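Local coordinates for protein aromatic-amino-acid:2-oxoglutarate transaminase (Candida albicans, PDB 6HND) that probably transfers amino groups between aromatic amino acids and 2-oxo acids, using pyridoxal 5'-phosphate as cofactor, at residues Ile277-Pro282 / Thr321-Glu326. Residues are numbered along the deposited sequence; the frame is centred on the assembly and turned at random.
Sequences IIEDDP and TPSYLE. With PLP (pyridoxal-5'-phosphate), chain E.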
ATOM      1  N   ILE B 277       0.067 -23.966  -3.600  1.00 30.74           N
ATOM      2  CA  ILE B 277       1.012 -23.721  -2.486  1.00 32.76           C
ATOM      3  C   ILE B 277       1.303 -22.216  -2.420  1.00 30.98           C
ATOM      4  O   ILE B 277       1.822 -21.645  -3.397  1.00 31.22           O
ATOM      5  CB  ILE B 277       2.285 -24.558  -2.659  1.00 33.51           C
ATOM      6  CG1 ILE B 277       1.957 -26.051  -2.741  1.00 33.58           C
ATOM      7  CG2 ILE B 277       3.282 -24.238  -1.534  1.00 36.72           C
ATOM      8  CD1 ILE B 277       3.142 -26.914  -3.148  1.00 32.75           C
ATOM      9  N   ILE B 278       0.970 -21.599  -1.292  1.00 31.76           N
ATOM     10  CA  ILE B 278       1.488 -20.250  -0.918  1.00 30.75           C
ATOM     11  C   ILE B 278       2.711 -20.503  -0.022  1.00 30.00           C
ATOM     12  O   ILE B 278       2.556 -21.053   1.086  1.00 28.47           O
ATOM     13  CB  ILE B 278       0.388 -19.394  -0.260  1.00 32.37           C
ATOM     14  CG1 ILE B 278      -0.814 -19.211  -1.185  1.00 32.14           C
ATOM     15  CG2 ILE B 278       0.940 -18.047   0.182  1.00 34.83           C
ATOM     16  CD1 ILE B 278      -2.085 -18.783  -0.481  1.00 36.22           C
ATOM     17  N   GLU B 279       3.887 -20.149  -0.527  1.00 27.93           N
ATOM     18  CA  GLU B 279       5.185 -20.272   0.166  1.00 29.55           C
ATOM     19  C   GLU B 279       5.548 -18.885   0.690  1.00 29.12           C
ATOM     20  O   GLU B 279       5.685 -17.933  -0.131  1.00 31.62           O
ATOM     21  CB  GLU B 279       6.273 -20.807  -0.778  1.00 30.19           C
ATOM     22  CG  GLU B 279       7.643 -20.940  -0.115  1.00 32.63           C
ATOM     23  CD  GLU B 279       8.753 -21.439  -1.058  1.00 38.81           C
ATOM     24  OE1 GLU B 279       9.082 -20.722  -2.038  1.00 33.41           O
ATOM     25  OE2 GLU B 279       9.319 -22.523  -0.796  1.00 33.73           O
ATOM     26  N   ASP B 280       5.674 -18.761   1.999  1.00 30.76           N
ATOM     27  CA  ASP B 280       6.104 -17.501   2.645  1.00 33.30           C
ATOM     28  C   ASP B 280       7.539 -17.751   3.105  1.00 33.17           C
ATOM     29  O   ASP B 280       7.732 -18.755   3.760  1.00 34.44           O
ATOM     30  CB  ASP B 280       5.095 -17.125   3.735  1.00 34.91           C
ATOM     31  CG  ASP B 280       5.299 -15.786   4.435  1.00 35.86           C
ATOM     32  OD1 ASP B 280       6.206 -15.012   4.035  1.00 33.24           O
ATOM     33  OD2 ASP B 280       4.520 -15.526   5.373  1.00 37.11           O
ATOM     34  N   ASP B 281       8.493 -16.903   2.717  1.00 33.63           N
ATOM     35  CA  ASP B 281       9.922 -17.056   3.070  1.00 33.39           C
ATOM     36  C   ASP B 281      10.543 -15.691   3.367  1.00 33.94           C
ATOM     37  O   ASP B 281      11.390 -15.212   2.631  1.00 32.11           O
ATOM     38  CB  ASP B 281      10.694 -17.783   1.956  1.00 37.16           C
ATOM     39  CG  ASP B 281      12.034 -18.292   2.459  1.00 39.93           C
ATOM     40  OD1 ASP B 281      12.037 -18.842   3.593  1.00 39.90           O
ATOM     41  OD2 ASP B 281      13.064 -18.098   1.744  1.00 37.72           O
ATOM     42  N   PRO B 282      10.185 -15.043   4.496  1.00 35.42           N
ATOM     43  CA  PRO B 282      10.819 -13.788   4.890  1.00 37.69           C
ATOM     44  C   PRO B 282      12.276 -13.850   5.392  1.00 38.77           C
ATOM     45  O   PRO B 282      12.939 -12.841   5.292  1.00 44.41           O
ATOM     46  CB  PRO B 282       9.876 -13.270   5.978  1.00 39.27           C
ATOM     47  CG  PRO B 282       9.270 -14.530   6.559  1.00 43.76           C
ATOM     48  CD  PRO B 282       9.115 -15.475   5.398  1.00 38.00           C
ATOM     49  N   THR B 321      18.026 -24.055   1.499  1.00 31.94           N
ATOM     50  CA  THR B 321      17.078 -25.141   1.174  1.00 33.84           C
ATOM     51  C   THR B 321      16.230 -24.691  -0.008  1.00 35.39           C
ATOM     52  O   THR B 321      15.747 -23.568   0.017  1.00 35.79           O
ATOM     53  CB  THR B 321      16.208 -25.533   2.363  1.00 34.11           C
ATOM     54  OG1 THR B 321      17.075 -25.688   3.495  1.00 36.66           O
ATOM     55  CG2 THR B 321      15.403 -26.773   2.039  1.00 33.75           C
ATOM     56  N   PRO B 322      16.060 -25.524  -1.073  1.00 38.97           N
ATOM     57  CA  PRO B 322      15.248 -25.169  -2.227  1.00 36.65           C
ATOM     58  C   PRO B 322      13.826 -24.707  -1.907  1.00 40.23           C
ATOM     59  O   PRO B 322      13.221 -25.260  -1.003  1.00 38.25           O
ATOM     60  CB  PRO B 322      15.181 -26.463  -3.029  1.00 38.22           C
ATOM     61  CG  PRO B 322      16.501 -27.134  -2.733  1.00 37.01           C
ATOM     62  CD  PRO B 322      16.715 -26.832  -1.272  1.00 39.79           C
ATOM     63  N   SER B 323      13.362 -23.716  -2.686  1.00 37.35           N
ATOM     64  CA  SER B 323      11.973 -23.205  -2.739  1.00 36.82           C
ATOM     65  C   SER B 323      11.091 -24.236  -3.443  1.00 39.10           C
ATOM     66  O   SER B 323      11.587 -24.935  -4.353  1.00 35.39           O
ATOM     67  CB  SER B 323      11.922 -21.841  -3.443  1.00 38.24           C
ATOM     68  OG  SER B 323      10.592 -21.462  -3.811  1.00 32.80           O
ATOM     69  N   TYR B 324       9.814 -24.275  -3.065  1.00 37.44           N
ATOM     70  CA  TYR B 324       8.731 -24.943  -3.832  1.00 37.27           C
ATOM     71  C   TYR B 324       8.735 -24.500  -5.305  1.00 35.05           C
ATOM     72  O   TYR B 324       8.245 -25.279  -6.132  1.00 38.67           O
ATOM     73  CB  TYR B 324       7.382 -24.736  -3.130  1.00 35.40           C
ATOM     74  CG  TYR B 324       7.169 -25.690  -1.973  1.00 34.74           C
ATOM     75  CD1 TYR B 324       6.680 -26.974  -2.198  1.00 35.24           C
ATOM     76  CD2 TYR B 324       7.497 -25.342  -0.674  1.00 31.12           C
ATOM     77  CE1 TYR B 324       6.460 -27.863  -1.157  1.00 33.62           C
ATOM     78  CE2 TYR B 324       7.292 -26.222   0.381  1.00 31.65           C
ATOM     79  CZ  TYR B 324       6.785 -27.490   0.136  1.00 32.79           C
ATOM     80  OH  TYR B 324       6.605 -28.384   1.145  1.00 33.12           O
ATOM     81  N   LEU B 325       9.244 -23.314  -5.639  1.00 36.19           N
ATOM     82  CA  LEU B 325       9.348 -22.834  -7.053  1.00 35.61           C
ATOM     83  C   LEU B 325      10.204 -23.826  -7.850  1.00 36.72           C
ATOM     84  O   LEU B 325       9.971 -23.994  -9.070  1.00 36.17           O
ATOM     85  CB  LEU B 325      10.003 -21.446  -7.110  1.00 33.84           C
ATOM     86  CG  LEU B 325       9.194 -20.228  -6.635  1.00 33.06           C
ATOM     87  CD1 LEU B 325      10.027 -18.958  -6.777  1.00 32.15           C
ATOM     88  CD2 LEU B 325       7.867 -20.074  -7.374  1.00 31.91           C
ATOM     89  N   GLU B 326      11.204 -24.403  -7.182  1.00 34.46           N
ATOM     90  CA  GLU B 326      12.240 -25.242  -7.825  1.00 36.77           C
ATOM     91  C   GLU B 326      11.614 -26.594  -8.183  1.00 34.50           C
ATOM     92  O   GLU B 326      12.173 -27.237  -9.053  1.00 36.26           O
ATOM     93  CB  GLU B 326      13.478 -25.339  -6.932  1.00 33.26           C
ATOM     94  CG  GLU B 326      14.182 -24.002  -6.845  1.00 38.62           C
ATOM     95  CD  GLU B 326      15.287 -23.890  -5.812  1.00 39.65           C
ATOM     96  OE1 GLU B 326      16.306 -24.511  -6.015  1.00 42.39           O
ATOM     97  OE2 GLU B 326      15.126 -23.136  -4.834  1.00 44.32           O
TER
HETATM   98  N1  PLP E 601       5.225 -13.903   7.375  1.00 39.90           N
HETATM   99  C2  PLP E 601       6.055 -14.309   8.326  1.00 44.47           C
HETATM  100  C2A PLP E 601       6.203 -15.780   8.515  1.00 44.21           C
HETATM  101  C3  PLP E 601       6.793 -13.370   9.099  1.00 47.94           C
HETATM  102  O3  PLP E 601       7.645 -13.823  10.068  1.00 45.93           O
HETATM  103  C4  PLP E 601       6.621 -11.981   8.860  1.00 50.37           C
HETATM  104  C4A PLP E 601       7.462 -11.007   9.597  1.00 56.35           C
HETATM  105  C5  PLP E 601       5.739 -11.594   7.829  1.00 46.85           C
HETATM  106  C6  PLP E 601       5.069 -12.581   7.148  1.00 45.98           C
HETATM  107  C5A PLP E 601       5.393 -10.157   7.536  1.00 42.50           C
HETATM  108  O4P PLP E 601       6.409  -9.403   6.823  1.00 42.56           O
HETATM  109  P   PLP E 601       6.098  -7.883   6.353  1.00 38.00           P
HETATM  110  O1P PLP E 601       4.629  -7.831   5.954  1.00 37.33           O
HETATM  111  O2P PLP E 601       7.114  -7.713   5.225  1.00 34.05           O
HETATM  112  O3P PLP E 601       6.382  -7.006   7.529  1.00 39.78           O
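Glu-279 reaches from the central strand 276-280 to Ser-323 and Tyr-324, in the loop between helix 312-319 and strand 333-338. Its CB points at the loop, and with CG anti to the backbone N (chi1 179°) and the chain extended beyond, the carboxylate is carried straight out of the strand. At CD the carboxylate forks toward the two loop residues. OE1 faces the Ser-323 hydroxyl as a probable acceptor; the modelled 2.4 Å from OE1 to OG is so short that the details are doubtful. OE2 accepts the backbone N-H of Tyr-324, N to OE2 2.9 Å, a nearly straight bond that arrives from above the carboxylate plane. The same oxygen lies at the edge of the Tyr-324 ring, 3.4 Å from CD2, with carboxylate and ring planes 67° apart. Ile-277, two residues back on the same side of the strand, supplies the apolar contact: its CG2 sits over one ring face, offset toward the rim, and its CD1 touches Tyr-324 CD1 at 3.7 Å. Tyr-324 OH is hydrogen-bonded to Gln-258 OE1. Within the loop Ser-323 OG also accepts from Leu-325 N (2.9 Å), an ST turn, while Ser-323 N gives its hydrogen to Glu-326 OE2 (2.8 Å). Arg-335 of the adjoining strand 333-338 forms salt bridges with Glu-279 OE1 and Asp-281 OD2. On the other side of the strand, Asp-280 OD2 meets N1 of pyridoxal phosphate at 2.7 Å, the aspartate-to-pyridine pairing of this aminotransferase family. The Tyr-324 amide and the Arg-335 guanidinium, with the Ser-323 hydroxyl as a probable third partner, surround the buried carboxylate of Glu-279; amide and salt bridge would probably favour its ionised form, and the contact ties the loop to the strand that carries the cofactor's aspartate.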